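Odorant-binding protein 2a (Homo sapiens, PDB 4RUN) binds and carries small hydrophobic volatile molecules, with a preference for aldehydes and large fatty acids, as a secreted monomeric lipocalin. Local coordinates at residues A[9-14]-A[39-44]; A[32-37]-A[145-150]; A[47-52]-A[64-69]. The protein carries 2 engineered substitutions. All coordinates share one frame; numbering follows the deposited sequence.

Contact 1 (A[9-14]-A[39-44]); sequences DITGTW and VTALGG
Gly12 N gives its hydrogen to Val39 O at 2.7 Å, almost straight and on a lone pair in the carbonyl plane. The return bond, Val39 N to Gly12 O at 2.8 Å, makes the two residues an antiparallel hydrogen-bonded pair. Gly12 itself sits at phi 102° and psi -159°, where a CB would collide with the carbonyl oxygen of Thr11, which accounts for a glycine here. Val39 provides most of the side-chain contact. Val39 CG1, anti to the backbone N (chi1 -178°), comes to 4.2 Å from Ile10 CG2, while Val39 CG2 meets the indole obliquely, 3.8 Å from Trp14 CD1. The indole is held by its own segment: Trp14 NE1 donates to Ile10 O at 2.7 Å, with the acceptor close to the ring plane, although the donor stands above the carbonyl plane. Further out, Thr11 CG2 meets Ala41 CB at 4.1 Å. Arg116 adds a cation-pi contact to Trp14 and hydrogen bonds to Thr11 O and Thr13 O. Glycine, one intervening residue and tryptophan at the start of the first barrel strand are the GxW signature of the lipocalin fold, and an arginine packed on the indole is its usual companion.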
ATOM      1  N   ASP A   9     -14.133  -2.284   6.546  1.00130.41           N
ATOM      2  CA  ASP A   9     -13.926  -3.727   6.412  1.00127.66           C
ATOM      3  C   ASP A   9     -12.698  -3.959   5.527  1.00121.04           C
ATOM      4  O   ASP A   9     -12.534  -3.340   4.469  1.00118.28           O
ATOM      5  CB  ASP A   9     -15.163  -4.444   5.851  1.00127.98           C
ATOM      6  CG  ASP A   9     -15.298  -5.870   6.364  1.00128.00           C
ATOM      7  OD1 ASP A   9     -14.265  -6.510   6.656  1.00120.99           O
ATOM      8  OD2 ASP A   9     -16.450  -6.353   6.463  1.00133.46           O
ATOM      9  N   ILE A  10     -11.837  -4.851   5.998  1.00117.97           N
ATOM     10  CA  ILE A  10     -10.419  -4.822   5.667  1.00109.98           C
ATOM     11  C   ILE A  10      -9.781  -6.178   5.291  1.00103.07           C
ATOM     12  O   ILE A  10      -8.798  -6.210   4.550  1.00 97.54           O
ATOM     13  CB  ILE A  10      -9.702  -4.243   6.905  1.00113.22           C
ATOM     14  CG1 ILE A  10     -10.400  -2.943   7.358  1.00116.75           C
ATOM     15  CG2 ILE A  10      -8.221  -4.035   6.646  1.00108.46           C
ATOM     16  CD1 ILE A  10      -9.844  -2.328   8.622  1.00119.08           C
ATOM     17  N   THR A  11     -10.312  -7.283   5.811  1.00103.21           N
ATOM     18  CA  THR A  11      -9.737  -8.615   5.570  1.00100.94           C
ATOM     19  C   THR A  11     -10.090  -9.150   4.186  1.00 96.96           C
ATOM     20  O   THR A  11     -11.009  -8.664   3.555  1.00 99.59           O
ATOM     21  CB  THR A  11     -10.209  -9.636   6.628  1.00107.40           C
ATOM     22  OG1 THR A  11     -11.626  -9.806   6.538  1.00112.04           O
ATOM     23  CG2 THR A  11      -9.848  -9.175   8.037  1.00109.36           C
ATOM     24  N   GLY A  12      -9.363 -10.167   3.729  1.00 93.86           N
ATOM     25  CA  GLY A  12      -9.556 -10.749   2.395  1.00 90.26           C
ATOM     26  C   GLY A  12      -8.497 -10.293   1.398  1.00 83.07           C
ATOM     27  O   GLY A  12      -7.412  -9.852   1.780  1.00 78.59           O
ATOM     28  N   THR A  13      -8.814 -10.405   0.114  1.00 80.92           N
ATOM     29  CA  THR A  13      -7.877 -10.050  -0.948  1.00 77.19           C
ATOM     30  C   THR A  13      -8.031  -8.576  -1.352  1.00 74.77           C
ATOM     31  O   THR A  13      -9.147  -8.075  -1.474  1.00 76.17           O
ATOM     32  CB  THR A  13      -8.056 -10.964  -2.180  1.00 76.90           C
ATOM     33  OG1 THR A  13      -7.740 -12.308  -1.823  1.00 78.73           O
ATOM     34  CG2 THR A  13      -7.147 -10.536  -3.335  1.00 73.66           C
ATOM     35  N   TRP A  14      -6.894  -7.896  -1.514  1.00 71.06           N
ATOM     36  CA  TRP A  14      -6.832  -6.553  -2.080  1.00 67.77           C
ATOM     37  C   TRP A  14      -5.817  -6.521  -3.209  1.00 62.65           C
ATOM     38  O   TRP A  14      -4.881  -7.306  -3.248  1.00 62.63           O
ATOM     39  CB  TRP A  14      -6.394  -5.531  -1.047  1.00 67.13           C
ATOM     40  CG  TRP A  14      -7.342  -5.283   0.048  1.00 71.42           C
ATOM     41  CD1 TRP A  14      -7.444  -5.976   1.210  1.00 75.04           C
ATOM     42  CD2 TRP A  14      -8.294  -4.230   0.124  1.00 74.07           C
ATOM     43  NE1 TRP A  14      -8.408  -5.427   2.008  1.00 77.47           N
ATOM     44  CE2 TRP A  14      -8.951  -4.352   1.364  1.00 78.37           C
ATOM     45  CE3 TRP A  14      -8.667  -3.197  -0.736  1.00 74.11           C
ATOM     46  CZ2 TRP A  14      -9.962  -3.481   1.767  1.00 81.65           C
ATOM     47  CZ3 TRP A  14      -9.674  -2.333  -0.335  1.00 75.51           C
ATOM     48  CH2 TRP A  14     -10.306  -2.482   0.907  1.00 79.42           C
ATOM     49  N   VAL A  39      -5.190 -10.118   3.525  1.00 89.82           N
ATOM     50  CA  VAL A  39      -5.295  -9.566   4.865  1.00 89.77           C
ATOM     51  C   VAL A  39      -6.136 -10.512   5.725  1.00 93.86           C
ATOM     52  O   VAL A  39      -7.273 -10.819   5.375  1.00 96.37           O
ATOM     53  CB  VAL A  39      -5.935  -8.160   4.818  1.00 87.52           C
ATOM     54  CG1 VAL A  39      -6.013  -7.539   6.206  1.00 90.16           C
ATOM     55  CG2 VAL A  39      -5.143  -7.256   3.884  1.00 82.26           C
ATOM     56  N   THR A  40      -5.574 -10.960   6.846  1.00 94.70           N
ATOM     57  CA  THR A  40      -6.262 -11.864   7.765  1.00 99.67           C
ATOM     58  C   THR A  40      -6.275 -11.267   9.169  1.00102.82           C
ATOM     59  O   THR A  40      -5.301 -10.641   9.580  1.00101.28           O
ATOM     60  CB  THR A  40      -5.574 -13.242   7.813  1.00101.83           C
ATOM     61  OG1 THR A  40      -4.174 -13.076   8.058  1.00101.53           O
ATOM     62  CG2 THR A  40      -5.750 -13.975   6.504  1.00101.17           C
ATOM     63  N   ALA A  41      -7.374 -11.470   9.899  1.00108.90           N
ATOM     64  CA  ALA A  41      -7.501 -11.017  11.293  1.00112.69           C
ATOM     65  C   ALA A  41      -6.868 -12.028  12.245  1.00116.77           C
ATOM     66  O   ALA A  41      -6.873 -13.230  11.972  1.00118.71           O
ATOM     67  CB  ALA A  41      -8.966 -10.806  11.653  1.00116.50           C
ATOM     68  N   LEU A  42      -6.324 -11.535  13.357  1.00118.86           N
ATOM     69  CA  LEU A  42      -5.642 -12.384  14.338  1.00123.43           C
ATOM     70  C   LEU A  42      -6.259 -12.246  15.735  1.00129.17           C
ATOM     71  O   LEU A  42      -5.633 -12.592  16.734  1.00128.65           O
ATOM     72  CB  LEU A  42      -4.155 -12.020  14.390  1.00119.65           C
ATOM     73  CG  LEU A  42      -3.409 -12.055  13.050  1.00113.84           C
ATOM     74  CD1 LEU A  42      -2.007 -11.479  13.205  1.00109.77           C
ATOM     75  CD2 LEU A  42      -3.367 -13.472  12.493  1.00114.99           C
ATOM     76  N   GLY A  43      -7.488 -11.744  15.802  1.00134.01           N
ATOM     77  CA  GLY A  43      -8.129 -11.479  17.079  1.00142.49           C
ATOM     78  C   GLY A  43      -7.608 -10.215  17.734  1.00143.50           C
ATOM     79  O   GLY A  43      -6.457  -9.815  17.526  1.00138.13           O
ATOM     80  N   GLY A  44      -8.465  -9.592  18.540  1.00150.87           N
ATOM     81  CA  GLY A  44      -8.156  -8.319  19.184  1.00152.14           C
ATOM     82  C   GLY A  44      -8.063  -7.154  18.213  1.00148.03           C
ATOM     83  O   GLY A  44      -7.461  -6.124  18.537  1.00147.00           O
TER

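Contact 2 (A[32-37]-A[145-150]); sequences RKVSPV and PLQTGS
Lys33 and Leu146 lie side by side and point the same way, Lys33 CG 4.0 Å from Leu146 CB and Lys33 CE also touching Leu146 CD1, so the aliphatic part of the lysine runs along the leucine. On the other sheet face Val34 and Gln147 cross at a slant. Val34 CG1 stands between the backbone N and the carbonyl carbon (chi1 68°), which brings it to Pro145 CG at 4.0 Å and to Gln147 OE1 at 3.6 Å; Gln147 bends at chi2, and its NE2 is bonded to Val16 O on strand 12-21. Parallel pairing underlies this register: Leu146 N donates to Arg32 O at 2.9 Å, Val34 N to Leu146 O at 2.8 Å and Thr148 N to Val34 O at 2.9 Å. Thr148 CG2 rests on Lys33 CB, and its OG1 donates to Gly149 O at 2.8 Å, on a lone pair. Without that hydroxyl and methyl, an alanine here would probably leave Gly149 O without this donor and uncover the base of Lys33. Backbone hydrogen bonds thus join the segments, while the side chains add apolar contact and no salt bridge, so this junction of the C-terminal segment probably depends little on ionisation.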
ATOM      1  N   ARG A  32       8.401  -3.533  -9.276  1.00 50.98           N
ATOM      2  CA  ARG A  32       8.081  -3.679 -10.687  1.00 53.21           C
ATOM      3  C   ARG A  32       6.773  -4.404 -10.800  1.00 52.61           C
ATOM      4  O   ARG A  32       5.959  -4.090 -11.654  1.00 54.96           O
ATOM      5  CB  ARG A  32       9.110  -4.531 -11.427  1.00 59.56           C
ATOM      6  CG  ARG A  32      10.471  -3.892 -11.620  1.00 62.83           C
ATOM      7  CD  ARG A  32      11.457  -4.909 -12.186  1.00 67.39           C
ATOM      8  NE  ARG A  32      10.891  -5.695 -13.299  1.00 71.04           N
ATOM      9  CZ  ARG A  32      10.820  -7.034 -13.371  1.00 74.02           C
ATOM     10  NH1 ARG A  32      11.281  -7.815 -12.400  1.00 73.70           N
ATOM     11  NH2 ARG A  32      10.277  -7.613 -14.438  1.00 77.22           N
ATOM     12  N   LYS A  33       6.614  -5.423  -9.965  1.00 52.16           N
ATOM     13  CA  LYS A  33       5.455  -6.291  -9.992  1.00 52.25           C
ATOM     14  C   LYS A  33       4.972  -6.417  -8.577  1.00 50.83           C
ATOM     15  O   LYS A  33       5.675  -6.054  -7.666  1.00 49.87           O
ATOM     16  CB  LYS A  33       5.823  -7.664 -10.550  1.00 55.63           C
ATOM     17  CG  LYS A  33       6.486  -7.593 -11.921  1.00 58.94           C
ATOM     18  CD  LYS A  33       6.919  -8.957 -12.440  1.00 61.70           C
ATOM     19  CE  LYS A  33       6.986  -8.957 -13.959  1.00 65.06           C
ATOM     20  NZ  LYS A  33       7.405 -10.276 -14.499  1.00 70.81           N
ATOM     21  N   VAL A  34       3.763  -6.925  -8.398  1.00 55.31           N
ATOM     22  CA  VAL A  34       3.175  -7.065  -7.075  1.00 54.83           C
ATOM     23  C   VAL A  34       2.029  -8.077  -7.106  1.00 55.14           C
ATOM     24  O   VAL A  34       1.251  -8.109  -8.052  1.00 59.08           O
ATOM     25  CB  VAL A  34       2.675  -5.700  -6.552  1.00 54.73           C
ATOM     26  CG1 VAL A  34       1.477  -5.221  -7.362  1.00 57.14           C
ATOM     27  CG2 VAL A  34       2.327  -5.788  -5.071  1.00 54.43           C
ATOM     28  N   SER A  35       1.945  -8.909  -6.075  1.00 54.76           N
ATOM     29  CA  SER A  35       0.891  -9.910  -5.962  1.00 56.06           C
ATOM     30  C   SER A  35      -0.344  -9.295  -5.325  1.00 56.38           C
ATOM     31  O   SER A  35      -0.305  -8.142  -4.903  1.00 55.38           O
ATOM     32  CB  SER A  35       1.391 -11.071  -5.107  1.00 58.77           C
ATOM     33  OG  SER A  35       1.553 -10.680  -3.749  1.00 57.56           O
ATOM     34  N   PRO A  36      -1.454 -10.059  -5.247  1.00 61.78           N
ATOM     35  CA  PRO A  36      -2.562  -9.635  -4.389  1.00 63.34           C
ATOM     36  C   PRO A  36      -2.150  -9.624  -2.927  1.00 64.69           C
ATOM     37  O   PRO A  36      -1.262 -10.377  -2.534  1.00 66.53           O
ATOM     38  CB  PRO A  36      -3.635 -10.710  -4.619  1.00 66.40           C
ATOM     39  CG  PRO A  36      -3.296 -11.320  -5.932  1.00 66.69           C
ATOM     40  CD  PRO A  36      -1.802 -11.265  -6.019  1.00 65.80           C
ATOM     41  N   VAL A  37      -2.794  -8.772  -2.142  1.00 65.01           N
ATOM     42  CA  VAL A  37      -2.532  -8.682  -0.725  1.00 67.34           C
ATOM     43  C   VAL A  37      -3.615  -9.434   0.035  1.00 72.90           C
ATOM     44  O   VAL A  37      -4.797  -9.116  -0.085  1.00 73.51           O
ATOM     45  CB  VAL A  37      -2.524  -7.215  -0.268  1.00 67.82           C
ATOM     46  CG1 VAL A  37      -2.133  -7.117   1.203  1.00 70.16           C
ATOM     47  CG2 VAL A  37      -1.584  -6.386  -1.143  1.00 64.22           C
ATOM     48  N   PRO A 145       2.658  -0.657 -10.569  1.00 45.68           N
ATOM     49  CA  PRO A 145       3.352  -1.914 -10.808  1.00 47.57           C
ATOM     50  C   PRO A 145       2.470  -2.962 -11.467  1.00 48.53           C
ATOM     51  O   PRO A 145       1.251  -2.862 -11.421  1.00 52.13           O
ATOM     52  CB  PRO A 145       3.795  -2.347  -9.412  1.00 46.17           C
ATOM     53  CG  PRO A 145       2.871  -1.660  -8.480  1.00 46.81           C
ATOM     54  CD  PRO A 145       2.467  -0.370  -9.140  1.00 44.89           C
ATOM     55  N   LEU A 146       3.095  -3.924 -12.126  1.00 51.43           N
ATOM     56  CA  LEU A 146       2.378  -4.997 -12.798  1.00 55.70           C
ATOM     57  C   LEU A 146       1.738  -5.888 -11.759  1.00 59.83           C
ATOM     58  O   LEU A 146       2.394  -6.265 -10.792  1.00 58.45           O
ATOM     59  CB  LEU A 146       3.343  -5.802 -13.635  1.00 59.40           C
ATOM     60  CG  LEU A 146       3.692  -5.181 -14.980  1.00 60.87           C
ATOM     61  CD1 LEU A 146       4.754  -6.066 -15.634  1.00 62.28           C
ATOM     62  CD2 LEU A 146       2.453  -4.992 -15.857  1.00 62.25           C
ATOM     63  N   GLN A 147       0.449  -6.187 -11.921  1.00 64.88           N
ATOM     64  CA  GLN A 147      -0.232  -7.074 -10.987  1.00 69.33           C
ATOM     65  C   GLN A 147      -0.017  -8.508 -11.420  1.00 70.45           C
ATOM     66  O   GLN A 147      -0.207  -8.836 -12.585  1.00 74.34           O
ATOM     67  CB  GLN A 147      -1.717  -6.764 -10.900  1.00 73.21           C
ATOM     68  CG  GLN A 147      -2.322  -7.240  -9.576  1.00 78.57           C
ATOM     69  CD  GLN A 147      -2.343  -6.153  -8.519  1.00 79.98           C
ATOM     70  OE1 GLN A 147      -1.894  -6.352  -7.377  1.00 76.21           O
ATOM     71  NE2 GLN A 147      -2.880  -4.989  -8.889  1.00 81.80           N
ATOM     72  N   THR A 148       0.397  -9.353 -10.481  1.00 68.99           N
ATOM     73  CA  THR A 148       0.796 -10.717 -10.791  1.00 70.17           C
ATOM     74  C   THR A 148       0.367 -11.658  -9.684  1.00 71.94           C
ATOM     75  O   THR A 148      -0.161 -11.226  -8.671  1.00 69.34           O
ATOM     76  CB  THR A 148       2.328 -10.836 -10.924  1.00 68.75           C
ATOM     77  OG1 THR A 148       2.940 -10.450  -9.685  1.00 66.48           O
ATOM     78  CG2 THR A 148       2.850  -9.955 -12.054  1.00 66.21           C
ATOM     79  N   GLY A 149       0.590 -12.950  -9.897  1.00 76.00           N
ATOM     80  CA  GLY A 149       0.546 -13.921  -8.822  1.00 78.78           C
ATOM     81  C   GLY A 149       1.823 -13.767  -8.013  1.00 78.15           C
ATOM     82  O   GLY A 149       2.650 -12.889  -8.293  1.00 70.98           O
ATOM     83  N   SER A 150       1.987 -14.626  -7.011  1.00 81.18           N
ATOM     84  CA  SER A 150       3.193 -14.624  -6.194  1.00 79.81           C
ATOM     85  C   SER A 150       4.425 -14.831  -7.066  1.00 80.23           C
ATOM     86  O   SER A 150       4.380 -15.558  -8.059  1.00 83.22           O
ATOM     87  CB  SER A 150       3.118 -15.723  -5.129  1.00 83.18           C
ATOM     88  OG  SER A 150       4.336 -15.825  -4.408  1.00 83.71           O
TER

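Contact 3 (A[47-52]-A[64-69]); sequences LEATFT and ILMRKT
Leu47 and Met66 face each other as an antiparallel hydrogen-bonded pair, Leu47 CB 4.2 Å from Met66 CB. Both side chains start out in the same way, with CG anti to the carbonyl carbon and beside the backbone N, but they diverge further out. Leu47 sends its CD1 branch on extended (chi2 179°), whereas Met66 is extended as far as SD and then bends at its last torsion (chi3 46°). Met66 SD lies 4.0 Å from Ala49 CB, so the methionine reaches diagonally to the next inward residue of the opposite strand. The small alanine meets it with a single methyl group.

These residues and Ile64 share one face of the 47-55/58-66 hairpin, the buried face that lines the interior of the lipocalin beta-barrel, where the family holds its hydrophobic ligands; a citrate, probably from the crystallisation liquor, lies about 4 Å from the Ile64 side chain. The pairing is supported by Leu47 N to Met66 O and Met66 N to Leu47 O, both 2.8 Å, and by Ile64 N to Ala49 O, also 2.8 Å.

Phe51 places CG between its backbone N and carbonyl carbon (chi1 59°), a rotation that swings the ring toward strand 58-66. There Ile64 CD1, at the end of an extended branch, meets the ring at its edge, close to the ring plane, 4.0 Å from Phe51 CE1. On the reverse face Leu65 folds CD1 back over the backbone, 3.4 Å from Leu47 O. Glu48, extended from CA to the carboxylate carbon, passes Ile64 O with CG at 3.9 Å.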
ATOM      1  N   LEU A  47      -4.294  -7.309  12.673  1.00113.90           N
ATOM      2  CA  LEU A  47      -4.344  -7.861  11.334  1.00106.57           C
ATOM      3  C   LEU A  47      -2.974  -8.280  10.848  1.00 99.22           C
ATOM      4  O   LEU A  47      -1.951  -8.024  11.483  1.00 94.55           O
ATOM      5  CB  LEU A  47      -4.927  -6.834  10.370  1.00102.72           C
ATOM      6  CG  LEU A  47      -6.317  -6.300  10.700  1.00106.37           C
ATOM      7  CD1 LEU A  47      -6.728  -5.273   9.659  1.00103.44           C
ATOM      8  CD2 LEU A  47      -7.336  -7.432  10.791  1.00111.31           C
ATOM      9  N   GLU A  48      -2.979  -8.941   9.703  1.00 94.19           N
ATOM     10  CA  GLU A  48      -1.771  -9.373   9.069  1.00 89.22           C
ATOM     11  C   GLU A  48      -1.993  -9.319   7.584  1.00 83.61           C
ATOM     12  O   GLU A  48      -2.994  -9.835   7.087  1.00 82.29           O
ATOM     13  CB  GLU A  48      -1.480 -10.792   9.485  1.00 94.12           C
ATOM     14  CG  GLU A  48      -0.218 -11.376   8.903  1.00 92.65           C
ATOM     15  CD  GLU A  48      -0.093 -12.817   9.297  1.00 97.89           C
ATOM     16  OE1 GLU A  48      -0.898 -13.627   8.805  1.00100.24           O
ATOM     17  OE2 GLU A  48       0.773 -13.122  10.134  1.00100.69           O
ATOM     18  N   ALA A  49      -1.063  -8.673   6.889  1.00 77.69           N
ATOM     19  CA  ALA A  49      -1.106  -8.573   5.444  1.00 72.96           C
ATOM     20  C   ALA A  49       0.049  -9.380   4.880  1.00 70.05           C
ATOM     21  O   ALA A  49       1.170  -9.265   5.357  1.00 68.80           O
ATOM     22  CB  ALA A  49      -0.999  -7.118   5.018  1.00 69.20           C
ATOM     23  N   THR A  50      -0.228 -10.178   3.854  1.00 69.42           N
ATOM     24  CA  THR A  50       0.794 -10.997   3.192  1.00 68.26           C
ATOM     25  C   THR A  50       0.784 -10.709   1.700  1.00 64.00           C
ATOM     26  O   THR A  50      -0.279 -10.650   1.095  1.00 65.41           O
ATOM     27  CB  THR A  50       0.595 -12.513   3.436  1.00 72.33           C
ATOM     28  OG1 THR A  50      -0.757 -12.897   3.151  1.00 75.68           O
ATOM     29  CG2 THR A  50       0.913 -12.858   4.867  1.00 75.49           C
ATOM     30  N   PHE A  51       1.961 -10.492   1.118  1.00 60.02           N
ATOM     31  CA  PHE A  51       2.082 -10.231  -0.315  1.00 58.11           C
ATOM     32  C   PHE A  51       3.530 -10.388  -0.762  1.00 58.41           C
ATOM     33  O   PHE A  51       4.441 -10.520   0.056  1.00 57.96           O
ATOM     34  CB  PHE A  51       1.605  -8.823  -0.669  1.00 54.53           C
ATOM     35  CG  PHE A  51       2.355  -7.742   0.037  1.00 53.12           C
ATOM     36  CD1 PHE A  51       1.960  -7.320   1.295  1.00 54.37           C
ATOM     37  CD2 PHE A  51       3.459  -7.140  -0.553  1.00 51.82           C
ATOM     38  CE1 PHE A  51       2.650  -6.323   1.957  1.00 53.87           C
ATOM     39  CE2 PHE A  51       4.159  -6.137   0.103  1.00 51.13           C
ATOM     40  CZ  PHE A  51       3.755  -5.731   1.362  1.00 52.20           C
ATOM     41  N   THR A  52       3.726 -10.380  -2.076  1.00 58.28           N
ATOM     42  CA  THR A  52       5.053 -10.434  -2.663  1.00 57.29           C
ATOM     43  C   THR A  52       5.164  -9.367  -3.729  1.00 55.67           C
ATOM     44  O   THR A  52       4.153  -8.893  -4.248  1.00 56.85           O
ATOM     45  CB  THR A  52       5.335 -11.815  -3.284  1.00 59.12           C
ATOM     46  OG1 THR A  52       4.477 -12.041  -4.407  1.00 58.27           O
ATOM     47  CG2 THR A  52       5.113 -12.910  -2.266  1.00 61.67           C
ATOM     48  N   ILE A  64       3.112  -8.735   7.297  1.00 80.54           N
ATOM     49  CA  ILE A  64       3.156  -7.591   8.181  1.00 79.39           C
ATOM     50  C   ILE A  64       2.067  -7.652   9.221  1.00 81.19           C
ATOM     51  O   ILE A  64       0.892  -7.641   8.895  1.00 81.60           O
ATOM     52  CB  ILE A  64       2.997  -6.285   7.399  1.00 77.01           C
ATOM     53  CG1 ILE A  64       4.108  -6.178   6.362  1.00 74.21           C
ATOM     54  CG2 ILE A  64       3.017  -5.089   8.352  1.00 79.26           C
ATOM     55  CD1 ILE A  64       4.005  -4.954   5.482  1.00 70.59           C
ATOM     56  N   LEU A  65       2.487  -7.695  10.478  1.00 82.16           N
ATOM     57  CA  LEU A  65       1.590  -7.543  11.593  1.00 85.15           C
ATOM     58  C   LEU A  65       1.168  -6.078  11.685  1.00 84.60           C
ATOM     59  O   LEU A  65       2.017  -5.192  11.823  1.00 82.39           O
ATOM     60  CB  LEU A  65       2.299  -7.992  12.865  1.00 88.83           C
ATOM     61  CG  LEU A  65       1.548  -7.873  14.188  1.00 93.47           C
ATOM     62  CD1 LEU A  65       0.170  -8.508  14.104  1.00 96.56           C
ATOM     63  CD2 LEU A  65       2.371  -8.483  15.311  1.00 95.69           C
ATOM     64  N   MET A  66      -0.143  -5.843  11.591  1.00 85.62           N
ATOM     65  CA  MET A  66      -0.742  -4.514  11.666  1.00 85.65           C
ATOM     66  C   MET A  66      -1.575  -4.430  12.935  1.00 93.08           C
ATOM     67  O   MET A  66      -2.633  -5.050  13.036  1.00 95.51           O
ATOM     68  CB  MET A  66      -1.649  -4.264  10.473  1.00 83.83           C
ATOM     69  CG  MET A  66      -0.941  -4.267   9.132  1.00 81.31           C
ATOM     70  SD  MET A  66      -2.019  -4.251   7.688  1.00 79.43           S
ATOM     71  CE  MET A  66      -3.167  -2.975   8.157  1.00 81.70           C
ATOM     72  N   ARG A  67      -1.110  -3.664  13.909  1.00 97.86           N
ATOM     73  CA  ARG A  67      -1.789  -3.619  15.195  1.00107.20           C
ATOM     74  C   ARG A  67      -2.888  -2.558  15.221  1.00107.79           C
ATOM     75  O   ARG A  67      -2.777  -1.505  14.600  1.00103.06           O
ATOM     76  CB  ARG A  67      -0.787  -3.396  16.330  1.00111.20           C
ATOM     77  CG  ARG A  67       0.329  -4.432  16.372  1.00111.84           C
ATOM     78  CD  ARG A  67       0.591  -4.922  17.790  1.00118.42           C
ATOM     79  NE  ARG A  67       1.846  -5.671  17.902  1.00118.71           N
ATOM     80  CZ  ARG A  67       2.077  -6.666  18.762  1.00123.99           C
ATOM     81  NH1 ARG A  67       1.134  -7.085  19.602  1.00130.83           N
ATOM     82  NH2 ARG A  67       3.262  -7.264  18.771  1.00123.83           N
ATOM     83  N   LYS A  68      -3.948  -2.867  15.956  1.00113.30           N
ATOM     84  CA  LYS A  68      -5.070  -1.964  16.172  1.00116.78           C
ATOM     85  C   LYS A  68      -4.568  -0.650  16.791  1.00116.97           C
ATOM     86  O   LYS A  68      -3.510  -0.617  17.419  1.00116.14           O
ATOM     87  CB  LYS A  68      -6.046  -2.655  17.135  1.00125.60           C
ATOM     88  CG  LYS A  68      -7.397  -1.989  17.367  1.00130.04           C
ATOM     89  CD  LYS A  68      -7.863  -2.184  18.813  1.00135.95           C
ATOM     90  CE  LYS A  68      -9.378  -2.188  18.942  1.00140.62           C
ATOM     91  NZ  LYS A  68     -10.029  -1.085  18.180  1.00138.43           N
ATOM     92  N   THR A  69      -5.318   0.430  16.597  1.00116.32           N
ATOM     93  CA  THR A  69      -5.121   1.659  17.375  1.00118.35           C
ATOM     94  C   THR A  69      -6.477   2.190  17.795  1.00125.17           C
ATOM     95  O   THR A  69      -7.514   1.624  17.432  1.00126.81           O
ATOM     96  CB  THR A  69      -4.394   2.762  16.587  1.00112.77           C
ATOM     97  OG1 THR A  69      -5.270   3.291  15.586  1.00110.19           O
ATOM     98  CG2 THR A  69      -3.115   2.229  15.952  1.00107.29           C
TER

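How the contacts relate
Contacts 1 and 3 are neighbours, their centres about 8 Å apart; contact 2 lies about 19 Å from contact 1 and 17 Å from contact 3. Strand 33-41 ties them together: its end pairs with strand 12-21 in contact 1, its start with strand 146-147 in contact 2, and strand 47-55 of contact 3 runs beside it. Thr40 N to Glu48 O, Trp14 O to Val37 N and Ser35 OG to Thr52 N are probable bridging hydrogen bonds. Along the chain contact 1 closes before contact 3 opens, whereas contact 2 spans contact 3 and interleaves with contact 1. One curled sheet thus joins both chain ends, and Cys151, just after 145-150, is disulfide-bonded to Cys59.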